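Epidermal growth factor receptor pathway substrate 8-like protein 1 (Mus musculus, PDB 2CY5) probably acts as a signalling adaptor of the EPS8 family, its phosphotyrosine-binding (PTB) domain docking onto peptide motifs of partner proteins. Local coordinates at residues Q10-G22 and Q106-G118. Sequence-based numbering, arbitrary orientation.
Sequences QYHVNHLVTFCLG and QPDVHFFQGLLLG
N14 and Q113, V17 and F111, and F19 and V109 are hydrogen-bonded pairs of two antiparallel strands, 10-20 and 108-114, whose register slips at a classic beta bulge where L16 and V17 both face F111. L16 N gives the main bond to F111 O, 2.8 Å, and V17 N a weak one to the same oxygen. On one face, T18 OG1 lies at the edge of the H110 ring, 2.8 Å from ND1, and also hydrogen-bonds H15 NE2, so one small hydroxyl links two buried imidazoles. The H15 ring swings away from its own N (chi1 168°), which brings its edge to the face of F112 in an offset edge-to-face pair, planes at 76°. C20, also on this face, forms a disulfide with C20 of the second subunit. On the other face, V109 lays its branched CB over the F19 ring, a CH-pi contact 4.0 Å from the centroid, and F111 CE2 meets F19 CE2. Farther along that face, toward the start of strand 10-20, amides suit the partly exposed N14 and Q113, which lie side by side; N14 ND2 donates almost straight (177°) to Q113 OE1. The two strands lie mid-sheet in the PTB domain: strand 49-55 flanks 10-20, strand 94-99 flanks 108-114, and helix 30-42 packs on V17 and F19.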
ATOM      1  N   GLN A  10     -19.654 -10.522  -3.415  1.00 36.77           N
ATOM      2  CA  GLN A  10     -18.923 -10.175  -2.126  1.00 42.23           C
ATOM      3  C   GLN A  10     -18.826 -11.281  -1.173  1.00 41.16           C
ATOM      4  O   GLN A  10     -19.678 -12.192  -1.107  1.00 41.62           O
ATOM      5  CB  GLN A  10     -19.500  -9.072  -1.309  1.00 49.99           C
ATOM      6  CG  GLN A  10     -20.821  -8.652  -1.779  1.00 65.43           C
ATOM      7  CD  GLN A  10     -21.327  -7.502  -0.927  1.00 66.53           C
ATOM      8  OE1 GLN A  10     -21.079  -6.320  -1.239  1.00 72.65           O
ATOM      9  NE2 GLN A  10     -21.953  -7.856   0.209  1.00 65.02           N
ATOM     10  N   TYR A  11     -17.784 -11.231  -0.377  1.00 37.62           N
ATOM     11  CA  TYR A  11     -17.507 -12.246   0.602  1.00 39.09           C
ATOM     12  C   TYR A  11     -17.001 -11.566   1.900  1.00 41.63           C
ATOM     13  O   TYR A  11     -16.332 -10.462   1.851  1.00 41.84           O
ATOM     14  CB  TYR A  11     -16.360 -13.099   0.112  1.00 37.01           C
ATOM     15  CG  TYR A  11     -16.661 -13.626  -1.241  1.00 39.58           C
ATOM     16  CD1 TYR A  11     -16.197 -12.950  -2.400  1.00 39.60           C
ATOM     17  CD2 TYR A  11     -17.411 -14.813  -1.389  1.00 35.34           C
ATOM     18  CE1 TYR A  11     -16.447 -13.443  -3.705  1.00 35.49           C
ATOM     19  CE2 TYR A  11     -17.641 -15.354  -2.715  1.00 38.61           C
ATOM     20  CZ  TYR A  11     -17.159 -14.691  -3.832  1.00 38.69           C
ATOM     21  OH  TYR A  11     -17.299 -15.147  -5.077  1.00 35.46           O
ATOM     22  N   HIS A  12     -17.441 -12.073   3.030  1.00 37.12           N
ATOM     23  CA  HIS A  12     -16.854 -11.542   4.248  1.00 38.61           C
ATOM     24  C   HIS A  12     -15.566 -12.355   4.492  1.00 40.16           C
ATOM     25  O   HIS A  12     -15.564 -13.598   4.345  1.00 33.54           O
ATOM     26  CB  HIS A  12     -17.758 -11.721   5.419  1.00 44.97           C
ATOM     27  CG  HIS A  12     -18.961 -10.832   5.356  1.00 48.17           C
ATOM     28  ND1 HIS A  12     -19.126  -9.755   6.202  1.00 54.61           N
ATOM     29  CD2 HIS A  12     -19.997 -10.807   4.488  1.00 44.15           C
ATOM     30  CE1 HIS A  12     -20.217  -9.114   5.849  1.00 54.08           C
ATOM     31  NE2 HIS A  12     -20.762  -9.733   4.813  1.00 50.97           N
ATOM     32  N   VAL A  13     -14.459 -11.643   4.828  1.00 35.71           N
ATOM     33  CA  VAL A  13     -13.251 -12.375   5.128  1.00 37.38           C
ATOM     34  C   VAL A  13     -12.601 -11.658   6.320  1.00 33.24           C
ATOM     35  O   VAL A  13     -13.001 -10.544   6.629  1.00 36.01           O
ATOM     36  CB  VAL A  13     -12.218 -12.268   3.907  1.00 33.46           C
ATOM     37  CG1 VAL A  13     -12.846 -12.883   2.655  1.00 35.94           C
ATOM     38  CG2 VAL A  13     -11.883 -10.826   3.700  1.00 35.10           C
ATOM     39  N   ASN A  14     -11.540 -12.254   6.828  1.00 33.38           N
ATOM     40  CA  ASN A  14     -10.706 -11.585   7.848  1.00 32.25           C
ATOM     41  C   ASN A  14      -9.361 -11.325   7.182  1.00 34.04           C
ATOM     42  O   ASN A  14      -8.635 -12.256   6.793  1.00 33.90           O
ATOM     43  CB  ASN A  14     -10.433 -12.600   9.006  1.00 33.25           C
ATOM     44  CG  ASN A  14     -11.673 -12.711   9.961  1.00 39.00           C
ATOM     45  OD1 ASN A  14     -12.413 -11.859  10.028  1.00 41.50           O
ATOM     46  ND2 ASN A  14     -11.828 -13.784  10.599  1.00 39.92           N
ATOM     47  N   HIS A  15      -8.968 -10.089   7.141  1.00 32.85           N
ATOM     48  CA  HIS A  15      -7.606  -9.863   6.598  1.00 30.92           C
ATOM     49  C   HIS A  15      -6.625 -10.290   7.679  1.00 33.33           C
ATOM     50  O   HIS A  15      -6.834  -9.965   8.887  1.00 37.34           O
ATOM     51  CB  HIS A  15      -7.530  -8.344   6.328  1.00 29.26           C
ATOM     52  CG  HIS A  15      -6.113  -7.933   6.047  1.00 39.28           C
ATOM     53  ND1 HIS A  15      -5.236  -7.448   7.032  1.00 34.89           N
ATOM     54  CD2 HIS A  15      -5.384  -7.998   4.899  1.00 36.73           C
ATOM     55  CE1 HIS A  15      -4.040  -7.244   6.489  1.00 41.68           C
ATOM     56  NE2 HIS A  15      -4.098  -7.561   5.194  1.00 38.39           N
ATOM     57  N   LEU A  16      -5.582 -11.009   7.376  1.00 31.27           N
ATOM     58  CA  LEU A  16      -4.650 -11.415   8.408  1.00 28.34           C
ATOM     59  C   LEU A  16      -3.366 -10.546   8.334  1.00 39.61           C
ATOM     60  O   LEU A  16      -2.961 -10.095   9.361  1.00 35.62           O
ATOM     61  CB  LEU A  16      -4.204 -12.834   8.209  1.00 32.61           C
ATOM     62  CG  LEU A  16      -5.451 -13.794   8.282  1.00 31.65           C
ATOM     63  CD1 LEU A  16      -4.871 -15.268   8.181  1.00 36.85           C
ATOM     64  CD2 LEU A  16      -6.080 -13.633   9.684  1.00 34.72           C
ATOM     65  N   VAL A  17      -2.723 -10.383   7.170  1.00 31.47           N
ATOM     66  CA  VAL A  17      -1.444  -9.605   7.111  1.00 32.76           C
ATOM     67  C   VAL A  17      -1.170  -9.237   5.613  1.00 33.54           C
ATOM     68  O   VAL A  17      -1.728  -9.894   4.684  1.00 31.15           O
ATOM     69  CB  VAL A  17      -0.242 -10.593   7.594  1.00 27.89           C
ATOM     70  CG1 VAL A  17       0.252 -11.539   6.486  1.00 33.78           C
ATOM     71  CG2 VAL A  17       0.933  -9.685   7.992  1.00 43.79           C
ATOM     72  N   THR A  18      -0.467  -8.116   5.373  1.00 27.81           N
ATOM     73  CA  THR A  18       0.013  -7.735   4.075  1.00 29.34           C
ATOM     74  C   THR A  18       1.524  -7.479   4.308  1.00 32.35           C
ATOM     75  O   THR A  18       1.889  -6.752   5.314  1.00 32.04           O
ATOM     76  CB  THR A  18      -0.634  -6.504   3.666  1.00 32.21           C
ATOM     77  OG1 THR A  18      -2.036  -6.719   3.400  1.00 37.62           O
ATOM     78  CG2 THR A  18       0.071  -5.964   2.369  1.00 34.97           C
ATOM     79  N   PHE A  19       2.421  -8.010   3.505  1.00 30.47           N
ATOM     80  CA  PHE A  19       3.833  -7.736   3.684  1.00 32.56           C
ATOM     81  C   PHE A  19       4.494  -7.635   2.326  1.00 34.99           C
ATOM     82  O   PHE A  19       3.970  -8.206   1.340  1.00 31.99           O
ATOM     83  CB  PHE A  19       4.480  -8.806   4.629  1.00 37.88           C
ATOM     84  CG  PHE A  19       4.534 -10.222   4.070  1.00 37.80           C
ATOM     85  CD1 PHE A  19       5.393 -10.553   3.079  1.00 34.79           C
ATOM     86  CD2 PHE A  19       3.655 -11.198   4.618  1.00 41.24           C
ATOM     87  CE1 PHE A  19       5.426 -11.908   2.557  1.00 37.46           C
ATOM     88  CE2 PHE A  19       3.658 -12.547   4.133  1.00 39.27           C
ATOM     89  CZ  PHE A  19       4.520 -12.899   3.120  1.00 36.04           C
ATOM     90  N   CYS A  20       5.596  -6.884   2.210  1.00 30.68           N
ATOM     91  CA  CYS A  20       6.225  -6.610   0.891  1.00 30.94           C
ATOM     92  C   CYS A  20       7.080  -7.815   0.574  1.00 31.82           C
ATOM     93  O   CYS A  20       7.647  -8.499   1.473  1.00 33.19           O
ATOM     94  CB  CYS A  20       7.243  -5.319   0.980  1.00 39.30           C
ATOM     95  SG  CYS A  20       6.043  -4.047   1.680  1.00 56.44           S
ATOM     96  N   LEU A  21       7.208  -8.030  -0.687  1.00 30.31           N
ATOM     97  CA  LEU A  21       8.076  -9.165  -1.181  1.00 36.71           C
ATOM     98  C   LEU A  21       9.311  -8.605  -1.833  1.00 42.58           C
ATOM     99  O   LEU A  21       9.186  -7.975  -2.831  1.00 45.09           O
ATOM    100  CB  LEU A  21       7.506  -9.990  -2.328  1.00 41.21           C
ATOM    101  CG  LEU A  21       6.485 -10.977  -2.017  1.00 48.95           C
ATOM    102  CD1 LEU A  21       6.111 -11.739  -3.239  1.00 35.88           C
ATOM    103  CD2 LEU A  21       7.113 -11.974  -1.014  1.00 49.32           C
ATOM    104  N   GLY A  22      10.473  -8.892  -1.319  1.00 45.98           N
ATOM    105  CA  GLY A  22      11.709  -8.400  -1.939  1.00 50.09           C
ATOM    106  C   GLY A  22      12.465  -9.576  -2.591  1.00 52.59           C
ATOM    107  O   GLY A  22      12.370 -10.701  -2.095  1.00 48.25           O
ATOM    108  N   GLN A 106       7.933  -2.719  -4.917  1.00 37.21           N
ATOM    109  CA  GLN A 106       7.921  -4.173  -4.763  1.00 34.61           C
ATOM    110  C   GLN A 106       6.479  -4.661  -4.713  1.00 32.90           C
ATOM    111  O   GLN A 106       5.581  -3.901  -4.332  1.00 28.67           O
ATOM    112  CB  GLN A 106       8.574  -4.526  -3.466  1.00 32.27           C
ATOM    113  CG  GLN A 106      10.168  -4.386  -3.524  1.00 44.93           C
ATOM    114  CD  GLN A 106      10.879  -4.597  -2.164  1.00 56.54           C
ATOM    115  OE1 GLN A 106      10.248  -4.529  -1.031  1.00 55.14           O
ATOM    116  NE2 GLN A 106      12.240  -4.809  -2.254  1.00 61.43           N
ATOM    117  N   PRO A 107       6.273  -5.944  -5.051  1.00 34.38           N
ATOM    118  CA  PRO A 107       4.886  -6.483  -4.988  1.00 33.73           C
ATOM    119  C   PRO A 107       4.595  -6.755  -3.469  1.00 30.88           C
ATOM    120  O   PRO A 107       5.499  -6.790  -2.617  1.00 32.18           O
ATOM    121  CB  PRO A 107       4.970  -7.849  -5.629  1.00 39.04           C
ATOM    122  CG  PRO A 107       6.483  -8.060  -5.969  1.00 40.81           C
ATOM    123  CD  PRO A 107       7.227  -6.846  -5.737  1.00 33.94           C
ATOM    124  N   ASP A 108       3.308  -6.981  -3.152  1.00 27.94           N
ATOM    125  CA  ASP A 108       2.955  -7.270  -1.750  1.00 32.57           C
ATOM    126  C   ASP A 108       2.177  -8.621  -1.777  1.00 31.65           C
ATOM    127  O   ASP A 108       1.448  -8.899  -2.812  1.00 32.26           O
ATOM    128  CB  ASP A 108       1.899  -6.256  -1.320  1.00 34.73           C
ATOM    129  CG  ASP A 108       2.427  -4.807  -1.267  1.00 43.99           C
ATOM    130  OD1 ASP A 108       3.514  -4.786  -0.661  1.00 39.93           O
ATOM    131  OD2 ASP A 108       1.787  -3.793  -1.756  1.00 43.90           O
ATOM    132  N   VAL A 109       2.310  -9.320  -0.646  1.00 30.61           N
ATOM    133  CA  VAL A 109       1.520 -10.524  -0.412  1.00 28.29           C
ATOM    134  C   VAL A 109       0.376 -10.141   0.562  1.00 31.38           C
ATOM    135  O   VAL A 109       0.673  -9.591   1.639  1.00 32.02           O
ATOM    136  CB  VAL A 109       2.383 -11.573   0.225  1.00 37.34           C
ATOM    137  CG1 VAL A 109       1.437 -12.739   0.787  1.00 40.37           C
ATOM    138  CG2 VAL A 109       3.423 -11.997  -0.860  1.00 35.44           C
ATOM    139  N   HIS A 110      -0.873 -10.418   0.222  1.00 30.16           N
ATOM    140  CA  HIS A 110      -1.960 -10.174   1.172  1.00 29.74           C
ATOM    141  C   HIS A 110      -2.580 -11.619   1.561  1.00 35.52           C
ATOM    142  O   HIS A 110      -2.860 -12.472   0.662  1.00 34.48           O
ATOM    143  CB  HIS A 110      -3.050  -9.401   0.528  1.00 31.63           C
ATOM    144  CG  HIS A 110      -2.645  -8.071  -0.060  1.00 35.93           C
ATOM    145  ND1 HIS A 110      -2.600  -6.917   0.701  1.00 36.85           N
ATOM    146  CD2 HIS A 110      -2.241  -7.718  -1.321  1.00 39.14           C
ATOM    147  CE1 HIS A 110      -2.158  -5.920  -0.071  1.00 40.63           C
ATOM    148  NE2 HIS A 110      -1.924  -6.376  -1.290  1.00 38.19           N
ATOM    149  N   PHE A 111      -2.752 -11.887   2.850  1.00 30.23           N
ATOM    150  CA  PHE A 111      -3.390 -13.143   3.279  1.00 30.84           C
ATOM    151  C   PHE A 111      -4.721 -12.812   3.952  1.00 34.72           C
ATOM    152  O   PHE A 111      -4.817 -11.900   4.866  1.00 34.52           O
ATOM    153  CB  PHE A 111      -2.526 -13.860   4.304  1.00 33.20           C
ATOM    154  CG  PHE A 111      -1.518 -14.783   3.744  1.00 34.26           C
ATOM    155  CD1 PHE A 111      -1.875 -15.988   3.239  1.00 34.86           C
ATOM    156  CD2 PHE A 111      -0.163 -14.432   3.800  1.00 34.97           C
ATOM    157  CE1 PHE A 111      -0.921 -16.912   2.801  1.00 33.53           C
ATOM    158  CE2 PHE A 111       0.843 -15.334   3.365  1.00 31.70           C
ATOM    159  CZ  PHE A 111       0.489 -16.620   2.861  1.00 32.59           C
ATOM    160  N   PHE A 112      -5.751 -13.631   3.577  1.00 34.78           N
ATOM    161  CA  PHE A 112      -7.122 -13.503   4.142  1.00 27.49           C
ATOM    162  C   PHE A 112      -7.598 -14.855   4.551  1.00 35.39           C
ATOM    163  O   PHE A 112      -7.190 -15.868   3.998  1.00 34.69           O
ATOM    164  CB  PHE A 112      -8.113 -12.899   3.137  1.00 33.09           C
ATOM    165  CG  PHE A 112      -7.682 -11.587   2.571  1.00 33.89           C
ATOM    166  CD1 PHE A 112      -6.827 -11.533   1.418  1.00 31.36           C
ATOM    167  CD2 PHE A 112      -8.174 -10.418   3.052  1.00 32.14           C
ATOM    168  CE1 PHE A 112      -6.528 -10.313   0.753  1.00 32.19           C
ATOM    169  CE2 PHE A 112      -7.876  -9.109   2.410  1.00 33.66           C
ATOM    170  CZ  PHE A 112      -7.060  -9.075   1.236  1.00 34.37           C
ATOM    171  N   GLN A 113      -8.371 -14.875   5.622  1.00 37.18           N
ATOM    172  CA  GLN A 113      -8.928 -16.139   6.190  1.00 39.34           C
ATOM    173  C   GLN A 113     -10.324 -16.121   5.681  1.00 37.83           C
ATOM    174  O   GLN A 113     -11.027 -15.124   5.736  1.00 37.00           O
ATOM    175  CB  GLN A 113      -9.045 -16.014   7.666  1.00 44.24           C
ATOM    176  CG  GLN A 113      -9.495 -17.204   8.325  1.00 52.76           C
ATOM    177  CD  GLN A 113      -9.337 -16.997   9.803  1.00 57.58           C
ATOM    178  OE1 GLN A 113      -9.750 -15.946  10.416  1.00 56.97           O
ATOM    179  NE2 GLN A 113      -8.722 -17.984  10.403  1.00 57.36           N
ATOM    180  N   GLY A 114     -10.805 -17.224   5.150  1.00 42.67           N
ATOM    181  CA  GLY A 114     -12.153 -17.114   4.599  1.00 45.22           C
ATOM    182  C   GLY A 114     -13.045 -17.495   5.795  1.00 40.73           C
ATOM    183  O   GLY A 114     -12.515 -18.077   6.754  1.00 37.20           O
ATOM    184  N   LEU A 115     -14.336 -17.137   5.767  1.00 39.43           N
ATOM    185  CA  LEU A 115     -15.202 -17.601   6.833  1.00 37.80           C
ATOM    186  C   LEU A 115     -16.085 -18.797   6.283  1.00 36.60           C
ATOM    187  O   LEU A 115     -15.599 -19.838   5.827  1.00 33.88           O
ATOM    188  CB  LEU A 115     -16.053 -16.456   7.240  1.00 32.43           C
ATOM    189  CG  LEU A 115     -15.063 -15.256   7.574  1.00 42.07           C
ATOM    190  CD1 LEU A 115     -15.783 -13.915   7.801  1.00 43.62           C
ATOM    191  CD2 LEU A 115     -14.371 -15.726   8.915  1.00 38.15           C
ATOM    192  N   LEU A 116     -17.385 -18.580   6.256  1.00 35.45           N
ATOM    193  CA  LEU A 116     -18.239 -19.727   5.821  1.00 37.57           C
ATOM    194  C   LEU A 116     -17.985 -20.159   4.335  1.00 38.15           C
ATOM    195  O   LEU A 116     -17.942 -21.352   4.038  1.00 35.55           O
ATOM    196  CB  LEU A 116     -19.735 -19.351   6.052  1.00 35.56           C
ATOM    197  CG  LEU A 116     -20.667 -20.573   5.902  1.00 38.93           C
ATOM    198  CD1 LEU A 116     -20.441 -21.768   6.835  1.00 36.92           C
ATOM    199  CD2 LEU A 116     -22.018 -19.917   6.304  1.00 35.80           C
ATOM    200  N   LEU A 117     -17.740 -19.196   3.455  1.00 34.66           N
ATOM    201  CA  LEU A 117     -17.461 -19.484   2.072  1.00 38.54           C
ATOM    202  C   LEU A 117     -16.050 -19.964   1.730  1.00 42.01           C
ATOM    203  O   LEU A 117     -15.831 -20.329   0.627  1.00 49.13           O
ATOM    204  CB  LEU A 117     -17.918 -18.305   1.189  1.00 39.78           C
ATOM    205  CG  LEU A 117     -19.473 -18.161   1.327  1.00 48.13           C
ATOM    206  CD1 LEU A 117     -20.038 -16.925   0.644  1.00 44.38           C
ATOM    207  CD2 LEU A 117     -20.163 -19.449   0.661  1.00 43.54           C
ATOM    208  N   GLY A 118     -15.138 -20.095   2.657  1.00 42.84           N
ATOM    209  CA  GLY A 118     -13.801 -20.639   2.358  1.00 42.07           C
ATOM    210  C   GLY A 118     -13.045 -19.717   1.397  1.00 44.39           C
ATOM    211  O   GLY A 118     -13.616 -18.813   0.771  1.00 56.56           O
TER